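Hydrazine synthase subunit alpha (Candidatus Kuenenia stuttgartiensis, PDB 5C2V) is the subunit of hydrazine synthase that condenses hydroxylamine, made in the gamma subunit, with ammonia to yield hydrazine, and carries two heme c groups. Local coordinates at residues Gly285-Lys290 / Val299-Pro304; Gly311-Val316 / Gly335-Pro340; Thr399-Lys404 / Leu548-Gly553; Gly403-Val408 / Asp417-Glu422. One frame throughout, in Å; residues are numbered along the deposited sequence.

Interaction 1 (Gly285-Lys290 / Val299-Pro304)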
loop_
_atom_site.group_PDB
_atom_site.type_symbol
_atom_site.label_atom_id
_atom_site.label_comp_id
_atom_site.label_asym_id
_atom_site.label_seq_id
_atom_site.Cartn_x
_atom_site.Cartn_y
_atom_site.Cartn_z
ATOM N N GLY D 285 -1.906 3.568 -14.879
ATOM C CA GLY D 285 -1.094 3.687 -16.075
ATOM C C GLY D 285 -0.797 5.143 -16.368
ATOM O O GLY D 285 -1.650 6.002 -16.174
ATOM N N ARG D 286 0.418 5.435 -16.814
ATOM C CA ARG D 286 0.759 6.797 -17.208
ATOM C C ARG D 286 1.217 6.810 -18.659
ATOM O O ARG D 286 2.277 6.276 -18.983
ATOM C CB ARG D 286 1.842 7.368 -16.291
ATOM C CG ARG D 286 1.576 7.136 -14.809
ATOM C CD ARG D 286 2.687 7.705 -13.940
ATOM N NE ARG D 286 2.735 7.055 -12.632
ATOM C CZ ARG D 286 2.136 7.519 -11.541
ATOM N NH1 ARG D 286 1.439 8.646 -11.592
ATOM N NH2 ARG D 286 2.237 6.857 -10.397
ATOM N N SER D 287 0.422 7.417 -19.537
ATOM C CA SER D 287 0.743 7.376 -20.963
ATOM C C SER D 287 0.458 8.693 -21.676
ATOM O O SER D 287 -0.201 9.572 -21.127
ATOM C CB SER D 287 -0.029 6.247 -21.648
ATOM O OG SER D 287 -1.419 6.521 -21.677
ATOM N N GLN D 288 0.972 8.810 -22.899
ATOM C CA GLN D 288 0.717 9.964 -23.761
ATOM C C GLN D 288 1.138 11.269 -23.094
ATOM O O GLN D 288 0.414 12.263 -23.133
ATOM C CB GLN D 288 -0.762 10.010 -24.154
ATOM C CG GLN D 288 -1.243 8.746 -24.858
ATOM C CD GLN D 288 -2.753 8.613 -24.871
ATOM O OE1 GLN D 288 -3.475 9.574 -24.611
ATOM N NE2 GLN D 288 -3.239 7.414 -25.174
ATOM N N ALA D 289 2.320 11.254 -22.488
ATOM C CA ALA D 289 2.827 12.404 -21.748
ATOM C C ALA D 289 3.378 13.485 -22.672
ATOM O O ALA D 289 4.177 13.208 -23.567
ATOM C CB ALA D 289 3.897 11.962 -20.761
ATOM N N LYS D 290 2.938 14.720 -22.447
ATOM C CA LYS D 290 3.453 15.875 -23.171
ATOM C C LYS D 290 3.703 17.018 -22.192
ATOM O O LYS D 290 3.252 16.969 -21.048
ATOM C CB LYS D 290 2.483 16.306 -24.274
ATOM C CG LYS D 290 2.233 15.235 -25.326
ATOM C CD LYS D 290 1.390 15.758 -26.476
ATOM C CE LYS D 290 0.966 14.629 -27.401
ATOM N NZ LYS D 290 2.134 13.878 -27.940
ATOM N N VAL D 299 1.988 16.939 -18.694
ATOM C CA VAL D 299 0.581 16.572 -18.658
ATOM C C VAL D 299 0.418 15.204 -19.290
ATOM O O VAL D 299 0.825 14.987 -20.431
ATOM C CB VAL D 299 -0.301 17.598 -19.394
ATOM C CG1 VAL D 299 -1.737 17.102 -19.480
ATOM C CG2 VAL D 299 -0.237 18.950 -18.703
ATOM N N TYR D 300 -0.170 14.277 -18.546
ATOM C CA TYR D 300 -0.250 12.902 -19.007
ATOM C C TYR D 300 -1.591 12.257 -18.697
ATOM O O TYR D 300 -2.345 12.721 -17.837
ATOM C CB TYR D 300 0.882 12.074 -18.393
ATOM C CG TYR D 300 0.860 11.994 -16.880
ATOM C CD1 TYR D 300 1.317 13.051 -16.101
ATOM C CD2 TYR D 300 0.406 10.853 -16.232
ATOM C CE1 TYR D 300 1.308 12.978 -14.720
ATOM C CE2 TYR D 300 0.393 10.771 -14.852
ATOM C CZ TYR D 300 0.845 11.836 -14.101
ATOM O OH TYR D 300 0.834 11.760 -12.728
ATOM N N VAL D 301 -1.872 11.177 -19.415
ATOM C CA VAL D 301 -3.072 10.394 -19.194
ATOM C C VAL D 301 -2.827 9.402 -18.070
ATOM O O VAL D 301 -1.946 8.536 -18.164
ATOM C CB VAL D 301 -3.504 9.634 -20.463
ATOM C CG1 VAL D 301 -4.581 8.611 -20.131
ATOM C CG2 VAL D 301 -3.987 10.608 -21.525
ATOM N N GLU D 302 -3.607 9.550 -17.005
ATOM C CA GLU D 302 -3.555 8.634 -15.881
ATOM C C GLU D 302 -4.748 7.692 -15.966
ATOM O O GLU D 302 -5.887 8.084 -15.707
ATOM C CB GLU D 302 -3.557 9.405 -14.560
ATOM C CG GLU D 302 -3.093 8.605 -13.357
ATOM C CD GLU D 302 -3.130 9.418 -12.078
ATOM O OE1 GLU D 302 -2.055 9.849 -11.610
ATOM O OE2 GLU D 302 -4.238 9.628 -11.542
ATOM N N SER D 303 -4.471 6.449 -16.334
ATOM C CA SER D 303 -5.503 5.441 -16.509
ATOM C C SER D 303 -5.705 4.639 -15.234
ATOM O O SER D 303 -4.734 4.265 -14.571
ATOM C CB SER D 303 -5.148 4.507 -17.667
ATOM O OG SER D 303 -3.961 3.785 -17.399
ATOM N N PRO D 304 -6.975 4.366 -14.896
ATOM C CA PRO D 304 -7.368 3.558 -13.739
ATOM C C PRO D 304 -6.690 2.195 -13.746
ATOM O O PRO D 304 -6.308 1.677 -12.696
ATOM C CB PRO D 304 -8.878 3.409 -13.916
ATOM C CG PRO D 304 -9.283 4.588 -14.715
ATOM C CD PRO D 304 -8.144 4.848 -15.650
#
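Val301 and Ser287 are held by a pair of backbone bonds, Ser287 N to Val301 O at 3.0 Å and Val301 N to Ser287 O at 2.9 Å. Gly285 forms a second such pair with Ser303, Gly285 N to Ser303 O and Ser303 N to Gly285 O, both 2.9 Å, and OG of Ser303, bonded to the O of Tyr305, lies beside Gly285 CA. Between the two, the non-hydrogen-bonded pair Arg286-Glu302 places both side chains on one face. On the other face the CG2 branch of Val301 meets the amide of Gln288, with OE1 of Gln288 3.3 Å from this methyl; the same oxygen accepts from the backbone N of Ser339.

Tyr300, with chi1 of 61° setting CG in the gap flanked by N and C, runs its ring along the pair toward Glu302, beside the extended chain of Arg286. The aliphatic part of the arginine does the touching, its CB 3.8 Å from Tyr300 CD2. Guanidinium and ring planes stand 56° apart, and NH1 of Arg286 makes only a weak bond (3.4 Å) to the Tyr300 OH at the guanidinium edge. A long salt bridge runs from the same NH1 to OE1 of Glu302 at 3.7 Å. Stronger partners lie outside, Ile280 O for NH2 of Arg286 and Lys328 for Glu302.

Beyond Ser287 the pairing slips by one residue, a beta bulge at the corner made by Gln288. The hairpin supplies the first two strands of a four-stranded antiparallel sheet, consistent with a blade of the subunit's six-bladed beta-propeller.

Interaction 2 (Gly311-Val316 / Gly335-Pro340)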
loop_
_atom_site.group_PDB
_atom_site.type_symbol
_atom_site.label_atom_id
_atom_site.label_comp_id
_atom_site.label_asym_id
_atom_site.label_seq_id
_atom_site.Cartn_x
_atom_site.Cartn_y
_atom_site.Cartn_z
ATOM N N GLY D 311 -8.358 7.441 -19.668
ATOM C CA GLY D 311 -8.371 7.719 -18.244
ATOM C C GLY D 311 -8.587 9.189 -17.948
ATOM O O GLY D 311 -9.229 9.898 -18.722
ATOM N N GLN D 312 -8.081 9.639 -16.804
ATOM C CA GLN D 312 -8.138 11.053 -16.449
ATOM C C GLN D 312 -6.860 11.779 -16.862
ATOM O O GLN D 312 -5.960 11.182 -17.457
ATOM C CB GLN D 312 -8.377 11.219 -14.948
ATOM C CG GLN D 312 -9.653 10.561 -14.452
ATOM C CD GLN D 312 -10.893 11.104 -15.135
ATOM O OE1 GLN D 312 -10.934 12.265 -15.544
ATOM N NE2 GLN D 312 -11.913 10.264 -15.263
ATOM N N LEU D 313 -6.785 13.068 -16.547
ATOM C CA LEU D 313 -5.610 13.870 -16.869
ATOM C C LEU D 313 -4.882 14.321 -15.607
ATOM O O LEU D 313 -5.477 14.940 -14.725
ATOM C CB LEU D 313 -6.001 15.091 -17.707
ATOM C CG LEU D 313 -6.523 14.842 -19.123
ATOM C CD1 LEU D 313 -6.820 16.162 -19.819
ATOM C CD2 LEU D 313 -5.528 14.020 -19.928
ATOM N N ALA D 314 -3.592 14.012 -15.529
ATOM C CA ALA D 314 -2.782 14.420 -14.386
ATOM C C ALA D 314 -1.597 15.263 -14.843
ATOM O O ALA D 314 -1.211 15.218 -16.011
ATOM C CB ALA D 314 -2.304 13.203 -13.610
ATOM N N ALA D 315 -1.023 16.034 -13.925
ATOM C CA ALA D 315 0.089 16.907 -14.277
ATOM C C ALA D 315 1.111 17.063 -13.153
ATOM O O ALA D 315 0.752 17.163 -11.979
ATOM C CB ALA D 315 -0.435 18.275 -14.694
ATOM N N VAL D 316 2.388 17.085 -13.529
ATOM C CA VAL D 316 3.470 17.397 -12.596
ATOM C C VAL D 316 4.492 18.294 -13.286
ATOM O O VAL D 316 4.879 18.030 -14.422
ATOM C CB VAL D 316 4.174 16.126 -12.060
ATOM C CG1 VAL D 316 3.303 15.415 -11.038
ATOM C CG2 VAL D 316 4.546 15.186 -13.199
ATOM N N GLY D 335 -16.260 11.808 -17.146
ATOM C CA GLY D 335 -15.909 11.468 -18.515
ATOM C C GLY D 335 -14.513 10.889 -18.647
ATOM O O GLY D 335 -13.730 10.912 -17.697
ATOM N N LEU D 336 -14.200 10.366 -19.830
ATOM C CA LEU D 336 -12.886 9.785 -20.090
ATOM C C LEU D 336 -12.056 10.649 -21.039
ATOM O O LEU D 336 -12.539 11.089 -22.086
ATOM C CB LEU D 336 -13.027 8.372 -20.663
ATOM C CG LEU D 336 -13.578 7.302 -19.719
ATOM C CD1 LEU D 336 -13.601 5.942 -20.401
ATOM C CD2 LEU D 336 -12.765 7.247 -18.434
ATOM N N TYR D 337 -10.802 10.880 -20.660
ATOM C CA TYR D 337 -9.893 11.715 -21.439
ATOM C C TYR D 337 -8.748 10.904 -22.036
ATOM O O TYR D 337 -8.307 9.910 -21.458
ATOM C CB TYR D 337 -9.321 12.839 -20.570
ATOM C CG TYR D 337 -10.325 13.895 -20.165
ATOM C CD1 TYR D 337 -11.227 13.667 -19.134
ATOM C CD2 TYR D 337 -10.359 15.127 -20.805
ATOM C CE1 TYR D 337 -12.142 14.632 -18.759
ATOM C CE2 TYR D 337 -11.270 16.098 -20.437
ATOM C CZ TYR D 337 -12.158 15.846 -19.412
ATOM O OH TYR D 337 -13.066 16.810 -19.042
ATOM N N ARG D 338 -8.270 11.340 -23.197
ATOM C CA ARG D 338 -7.117 10.726 -23.841
ATOM C C ARG D 338 -6.452 11.705 -24.807
ATOM O O ARG D 338 -7.076 12.671 -25.259
ATOM C CB ARG D 338 -7.529 9.448 -24.580
ATOM C CG ARG D 338 -8.384 9.699 -25.809
ATOM C CD ARG D 338 -9.033 8.431 -26.338
ATOM N NE ARG D 338 -8.061 7.446 -26.797
ATOM C CZ ARG D 338 -8.385 6.317 -27.421
ATOM N NH1 ARG D 338 -9.658 6.035 -27.665
ATOM N NH2 ARG D 338 -7.438 5.472 -27.806
ATOM N N SER D 339 -5.182 11.444 -25.106
ATOM C CA SER D 339 -4.413 12.200 -26.095
ATOM C C SER D 339 -4.458 13.721 -25.924
ATOM O O SER D 339 -4.989 14.423 -26.784
ATOM C CB SER D 339 -4.895 11.837 -27.500
ATOM O OG SER D 339 -4.897 10.432 -27.691
ATOM N N PRO D 340 -3.902 14.236 -24.815
ATOM C CA PRO D 340 -3.848 15.691 -24.636
ATOM C C PRO D 340 -2.757 16.329 -25.495
ATOM O O PRO D 340 -1.698 15.728 -25.668
ATOM C CB PRO D 340 -3.537 15.843 -23.148
ATOM C CG PRO D 340 -2.734 14.628 -22.823
ATOM C CD PRO D 340 -3.275 13.518 -23.690
#
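Gly311 and Tyr337 exchange two backbone hydrogen bonds, a single antiparallel bridge between strands that otherwise diverge. The N of Tyr337 gives to the O of Gly311 at 2.7 Å, and the N of Gly311 gives to the O of Tyr337 at 3.1 Å, so the N-H and the carbonyl of both residues find partners across the contact.

Next to this bridge the side chain of Gln312 supplies a third bond. Although its CB leaves the other segment, the bend at chi2 (-59°) brings the amide back, and NE2 gives to the O of Gly335 at 3.1 Å, the carbonyl lying 25° out of the amide plane. The other end of that amide is used as well: OE1 of Gln312 is bonded to OG1 of Thr330, which also takes the backbone N of Leu313. Gln312 and Leu313 thus share a threonine that lies between the two segments.

The two strands belong to successive four-stranded sheets, the third strand of one (312-317) and the first of the next (336-342), consistent with the meeting of neighbouring blades of the beta-propeller. Their axes diverge at 57°, and apolar side chains fill the angle. Leu313 reaches across Tyr337 at about a right angle, its CG 3.7 Å from CB of Tyr337 and its CD1 3.8 Å from CD2 of the ring. The other branch, CD2 of Leu313, slides past the ring of Pro340, 4.1 Å from its CG. The Tyr337 hydroxyl is hydrogen-bonded to OD2 of Asp333, while the backbone N of Gly335 is bonded to OD1 of the same aspartate.

Interaction 3 (Thr399-Lys404 / Leu548-Gly553)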
loop_
_atom_site.group_PDB
_atom_site.type_symbol
_atom_site.label_atom_id
_atom_site.label_comp_id
_atom_site.label_asym_id
_atom_site.label_seq_id
_atom_site.Cartn_x
_atom_site.Cartn_y
_atom_site.Cartn_z
ATOM N N THR D 399 26.139 12.169 -29.538
ATOM C CA THR D 399 26.115 10.730 -29.302
ATOM C C THR D 399 27.500 10.109 -29.459
ATOM O O THR D 399 28.213 10.376 -30.426
ATOM C CB THR D 399 25.136 10.015 -30.251
ATOM O OG1 THR D 399 25.361 8.601 -30.191
ATOM C CG2 THR D 399 25.329 10.492 -31.683
ATOM N N PHE D 400 27.881 9.294 -28.483
ATOM C CA PHE D 400 29.162 8.600 -28.519
ATOM C C PHE D 400 29.044 7.166 -29.036
ATOM O O PHE D 400 30.004 6.399 -28.979
ATOM C CB PHE D 400 29.815 8.640 -27.139
ATOM C CG PHE D 400 30.409 9.978 -26.804
ATOM C CD1 PHE D 400 29.624 10.995 -26.285
ATOM C CD2 PHE D 400 31.749 10.231 -27.047
ATOM C CE1 PHE D 400 30.170 12.232 -25.993
ATOM C CE2 PHE D 400 32.301 11.464 -26.758
ATOM C CZ PHE D 400 31.511 12.466 -26.231
ATOM N N THR D 401 27.857 6.794 -29.507
ATOM C CA THR D 401 27.681 5.492 -30.145
ATOM C C THR D 401 27.112 5.608 -31.560
ATOM O O THR D 401 26.222 6.416 -31.830
ATOM C CB THR D 401 26.765 4.565 -29.315
ATOM O OG1 THR D 401 26.523 3.354 -30.044
ATOM C CG2 THR D 401 25.436 5.242 -29.008
ATOM N N ALA D 402 27.651 4.790 -32.458
ATOM C CA ALA D 402 27.197 4.708 -33.842
ATOM C C ALA D 402 26.113 3.640 -33.986
ATOM O O ALA D 402 25.744 3.261 -35.097
ATOM C CB ALA D 402 28.361 4.431 -34.779
ATOM N N GLY D 403 25.627 3.147 -32.850
ATOM C CA GLY D 403 24.681 2.045 -32.823
ATOM C C GLY D 403 25.317 0.700 -32.527
ATOM O O GLY D 403 26.360 0.637 -31.874
ATOM N N LYS D 404 24.677 -0.369 -32.994
ATOM C CA LYS D 404 25.024 -1.733 -32.598
ATOM C C LYS D 404 26.508 -2.045 -32.777
ATOM O O LYS D 404 27.069 -1.849 -33.856
ATOM C CB LYS D 404 24.180 -2.730 -33.400
ATOM C CG LYS D 404 24.808 -4.105 -33.574
ATOM C CD LYS D 404 24.125 -4.873 -34.698
ATOM C CE LYS D 404 24.840 -6.182 -34.997
ATOM N NZ LYS D 404 24.246 -6.884 -36.170
ATOM N N LEU D 548 23.443 -0.520 -21.093
ATOM C CA LEU D 548 24.549 0.317 -21.532
ATOM C C LEU D 548 24.695 0.255 -23.045
ATOM O O LEU D 548 24.621 -0.819 -23.638
ATOM C CB LEU D 548 25.857 -0.119 -20.864
ATOM C CG LEU D 548 25.968 0.020 -19.345
ATOM C CD1 LEU D 548 27.234 -0.659 -18.843
ATOM C CD2 LEU D 548 25.944 1.484 -18.933
ATOM N N ARG D 549 24.886 1.410 -23.671
ATOM C CA ARG D 549 25.244 1.440 -25.081
ATOM C C ARG D 549 26.713 1.040 -25.198
ATOM O O ARG D 549 27.452 1.129 -24.217
ATOM C CB ARG D 549 24.990 2.824 -25.688
ATOM C CG ARG D 549 23.530 3.270 -25.672
ATOM C CD ARG D 549 22.575 2.142 -26.056
ATOM N NE ARG D 549 22.919 1.513 -27.330
ATOM C CZ ARG D 549 22.487 1.929 -28.516
ATOM N NH1 ARG D 549 21.691 2.987 -28.603
ATOM N NH2 ARG D 549 22.854 1.289 -29.616
ATOM N N PRO D 550 27.136 0.568 -26.384
ATOM C CA PRO D 550 28.537 0.178 -26.591
ATOM C C PRO D 550 29.532 1.269 -26.196
ATOM O O PRO D 550 29.305 2.440 -26.504
ATOM C CB PRO D 550 28.599 -0.093 -28.094
ATOM C CG PRO D 550 27.226 -0.544 -28.438
ATOM C CD PRO D 550 26.301 0.253 -27.558
ATOM N N TYR D 551 30.589 0.877 -25.483
ATOM C CA TYR D 551 31.681 1.769 -25.076
ATOM C C TYR D 551 31.246 2.814 -24.043
ATOM O O TYR D 551 32.079 3.474 -23.421
ATOM C CB TYR D 551 32.294 2.460 -26.303
ATOM C CG TYR D 551 33.348 3.490 -25.971
ATOM C CD1 TYR D 551 34.611 3.107 -25.543
ATOM C CD2 TYR D 551 33.076 4.848 -26.079
ATOM C CE1 TYR D 551 35.577 4.047 -25.234
ATOM C CE2 TYR D 551 34.034 5.795 -25.773
ATOM C CZ TYR D 551 35.282 5.389 -25.351
ATOM O OH TYR D 551 36.240 6.330 -25.047
ATOM N N HIS D 552 29.941 2.946 -23.840
ATOM C CA HIS D 552 29.419 3.874 -22.849
ATOM C C HIS D 552 29.719 3.397 -21.440
ATOM O O HIS D 552 30.048 2.231 -21.219
ATOM C CB HIS D 552 27.912 4.064 -23.019
ATOM C CG HIS D 552 27.546 5.031 -24.099
ATOM N ND1 HIS D 552 27.885 4.835 -25.421
ATOM C CD2 HIS D 552 26.875 6.207 -24.054
ATOM C CE1 HIS D 552 27.435 5.846 -26.143
ATOM N NE2 HIS D 552 26.818 6.692 -25.336
ATOM N N GLY D 553 29.607 4.312 -20.488
ATOM C CA GLY D 553 29.746 3.956 -19.094
ATOM C C GLY D 553 28.881 4.866 -18.257
ATOM O O GLY D 553 28.622 6.007 -18.640
#
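Thr401 and His552 make the closest part of a contact built on van der Waals packing. The threonine crosses the imidazole at about a right angle, with CB and CG2 of Thr401 each 3.5 Å from CE1 of His552, and the backbone N of Thr401 lies at the ring edge, in its plane. CB of Phe400 closes on the same carbon, 3.8 Å from His552 CE1. Further along, CG2 of Thr401 meets CB of Arg549 at 4.1 Å, and CG of Pro550 rests 3.7 Å from the O of Gly403.

The side-chain bonds that shape each segment are internal to it. ND1 of His552 gives to the O of Pro550 at 3.0 Å in a straight bond (177°), which sets the rotation of the ring. OG1 of Thr401, anti to the backbone N (chi1 174°), accepts from the N of Gly403 in an ST turn; outside the segments it is also bonded to the O of Phe406.

Charge enters through Arg549, whose chain, bent at chi2 and chi3, brings one face of the guanidinium under Thr401 OG1; NE and NH2 make salt bridges with Asp524 and Asp219, and NH1 gives to the O of Asp265. Phe400 points its ring outward to Phe132 of the gamma subunit, meeting it edge-to-face. The arrangement sets an ST turn against a type II beta turn of the middle domain, Arg549 to His552.

Interaction 4 (Gly403-Val408 / Asp417-Glu422)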
loop_
_atom_site.group_PDB
_atom_site.type_symbol
_atom_site.label_atom_id
_atom_site.label_comp_id
_atom_site.label_asym_id
_atom_site.label_seq_id
_atom_site.Cartn_x
_atom_site.Cartn_y
_atom_site.Cartn_z
ATOM N N GLY D 403 25.627 3.147 -32.850
ATOM C CA GLY D 403 24.681 2.045 -32.823
ATOM C C GLY D 403 25.317 0.700 -32.527
ATOM O O GLY D 403 26.360 0.637 -31.874
ATOM N N LYS D 404 24.677 -0.369 -32.994
ATOM C CA LYS D 404 25.024 -1.733 -32.598
ATOM C C LYS D 404 26.508 -2.045 -32.777
ATOM O O LYS D 404 27.069 -1.849 -33.856
ATOM C CB LYS D 404 24.180 -2.730 -33.400
ATOM C CG LYS D 404 24.808 -4.105 -33.574
ATOM C CD LYS D 404 24.125 -4.873 -34.698
ATOM C CE LYS D 404 24.840 -6.182 -34.997
ATOM N NZ LYS D 404 24.246 -6.884 -36.170
ATOM N N ASN D 405 27.130 -2.501 -31.690
ATOM C CA ASN D 405 28.544 -2.887 -31.659
ATOM C C ASN D 405 29.505 -1.717 -31.879
ATOM O O ASN D 405 30.723 -1.889 -31.827
ATOM C CB ASN D 405 28.824 -3.988 -32.684
ATOM C CG ASN D 405 28.050 -5.258 -32.397
ATOM O OD1 ASN D 405 27.568 -5.925 -33.311
ATOM N ND2 ASN D 405 27.921 -5.595 -31.119
ATOM N N PHE D 406 28.955 -0.533 -32.125
ATOM C CA PHE D 406 29.755 0.624 -32.507
ATOM C C PHE D 406 29.893 1.676 -31.408
ATOM O O PHE D 406 28.907 2.278 -30.982
ATOM C CB PHE D 406 29.154 1.274 -33.750
ATOM C CG PHE D 406 29.852 0.911 -35.025
ATOM C CD1 PHE D 406 30.890 1.690 -35.506
ATOM C CD2 PHE D 406 29.467 -0.205 -35.747
ATOM C CE1 PHE D 406 31.534 1.361 -36.682
ATOM C CE2 PHE D 406 30.105 -0.540 -36.924
ATOM C CZ PHE D 406 31.141 0.244 -37.392
ATOM N N GLY D 407 31.125 1.896 -30.960
ATOM C CA GLY D 407 31.417 2.970 -30.027
ATOM C C GLY D 407 32.091 4.130 -30.734
ATOM O O GLY D 407 32.451 4.020 -31.902
ATOM N N VAL D 408 32.255 5.251 -30.038
ATOM C CA VAL D 408 33.001 6.383 -30.584
ATOM C C VAL D 408 34.008 6.883 -29.555
ATOM O O VAL D 408 33.629 7.270 -28.449
ATOM C CB VAL D 408 32.075 7.545 -31.002
ATOM C CG1 VAL D 408 32.888 8.682 -31.595
ATOM C CG2 VAL D 408 31.027 7.066 -31.996
ATOM N N ASP D 417 34.048 -0.498 -34.459
ATOM C CA ASP D 417 33.253 -1.701 -34.248
ATOM C C ASP D 417 33.990 -2.644 -33.306
ATOM O O ASP D 417 35.072 -3.135 -33.628
ATOM C CB ASP D 417 32.959 -2.393 -35.581
ATOM C CG ASP D 417 31.990 -3.552 -35.438
ATOM O OD1 ASP D 417 32.407 -4.625 -34.955
ATOM O OD2 ASP D 417 30.812 -3.393 -35.818
ATOM N N GLN D 418 33.401 -2.899 -32.143
ATOM C CA GLN D 418 34.057 -3.697 -31.114
ATOM C C GLN D 418 34.120 -5.178 -31.477
ATOM O O GLN D 418 35.018 -5.893 -31.033
ATOM C CB GLN D 418 33.340 -3.523 -29.772
ATOM C CG GLN D 418 33.238 -2.080 -29.308
ATOM C CD GLN D 418 32.593 -1.952 -27.941
ATOM O OE1 GLN D 418 31.401 -1.668 -27.829
ATOM N NE2 GLN D 418 33.382 -2.156 -26.893
ATOM N N VAL D 419 33.172 -5.634 -32.289
ATOM C CA VAL D 419 33.056 -7.054 -32.600
ATOM C C VAL D 419 33.766 -7.445 -33.894
ATOM O O VAL D 419 34.739 -8.199 -33.872
ATOM C CB VAL D 419 31.580 -7.482 -32.702
ATOM C CG1 VAL D 419 31.477 -8.968 -33.008
ATOM C CG2 VAL D 419 30.848 -7.149 -31.414
ATOM N N LYS D 420 33.271 -6.932 -35.016
ATOM C CA LYS D 420 33.780 -7.315 -36.331
ATOM C C LYS D 420 35.238 -6.910 -36.534
ATOM O O LYS D 420 36.007 -7.630 -37.171
ATOM C CB LYS D 420 32.913 -6.701 -37.432
ATOM C CG LYS D 420 31.432 -7.015 -37.303
ATOM C CD LYS D 420 30.640 -6.430 -38.462
ATOM C CE LYS D 420 29.146 -6.627 -38.264
ATOM N NZ LYS D 420 28.645 -5.896 -37.066
ATOM N N VAL D 421 35.613 -5.758 -35.990
ATOM C CA VAL D 421 36.963 -5.237 -36.169
ATOM C C VAL D 421 37.899 -5.645 -35.032
ATOM O O VAL D 421 38.863 -6.380 -35.246
ATOM C CB VAL D 421 36.960 -3.701 -36.283
ATOM C CG1 VAL D 421 38.378 -3.180 -36.456
ATOM C CG2 VAL D 421 36.079 -3.255 -37.440
ATOM N N GLU D 422 37.609 -5.163 -33.828
ATOM C CA GLU D 422 38.499 -5.359 -32.687
ATOM C C GLU D 422 38.553 -6.812 -32.212
ATOM O O GLU D 422 39.528 -7.226 -31.586
ATOM C CB GLU D 422 38.080 -4.447 -31.535
ATOM C CG GLU D 422 38.010 -2.979 -31.923
ATOM C CD GLU D 422 38.017 -2.057 -30.723
ATOM O OE1 GLU D 422 38.160 -2.558 -29.589
ATOM O OE2 GLU D 422 37.885 -0.831 -30.915
#
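The Phe406 ring carries Asp417 over one face: CB of Asp417 stands 3.9 Å from the ring centroid, 23° off the normal, in a CH-pi contact offset toward the rim. At the ring edge, in its plane, lies the carbonyl O of Lys404. The carboxylate of Asp417 is turned 83° from the ring, with OD2 near CE2 of Phe406. The amide of Asn405 is met by a methyl group, CG2 of Val419, 3.3 Å from ND2 and 3.5 Å from CG of Asn405.

The backbones are joined by one nearly straight hydrogen bond, from the N of Gln418 to the O of Asn405 at 2.9 Å. It lies beside the non-hydrogen-bonded pair of Phe406 with Asp417, where strand 406-408 begins and strand 415-417 ends. With CG anti to the backbone N (chi1 -173°), the Asp417 carboxylate is carried to the residues that follow it. There OD1 faces the backbone N atoms of Val419, a weak bond, and Lys420, too close to be relied on, in an Asx-like arrangement. The other oxygen, OD2, forms a salt bridge with NZ of Lys420 at 3.5 Å, and that ammonium also approaches OD1 of Asn405 to 3.9 Å.

A type II beta turn from Gly403 to Phe406 connects strand 401-403 to strand 406-408, the middle strand of a three-stranded antiparallel sheet whose other edge is 415-417. Segment 417-422 leaves that edge strand and leads toward strand 428-433, while Phe406 also meets the ring of His204.

In the fold
The contacts form two pairs on opposite sides of the chain's centre. Interactions 1 and 2, centres 6 Å apart, share one four-stranded sheet, probably a propeller blade: strands 297-303 and 312-317 are neighbours in it, and interaction 2 links this sheet to strand 336-342 of the next. Interactions 3 and 4, 9 Å apart between centres, share Gly403 and Lys404 and both reach the small sheet of strands 401-403, 406-408 and 415-417. Between the pairs the centres lie 30 to 43 Å apart. Along the chain, interactions 1 and 2 follow in series; interactions 3 and 4 both begin in the region 399-408, interaction 3 reaching 144 residues ahead to the middle domain, joining distant parts of the subunit.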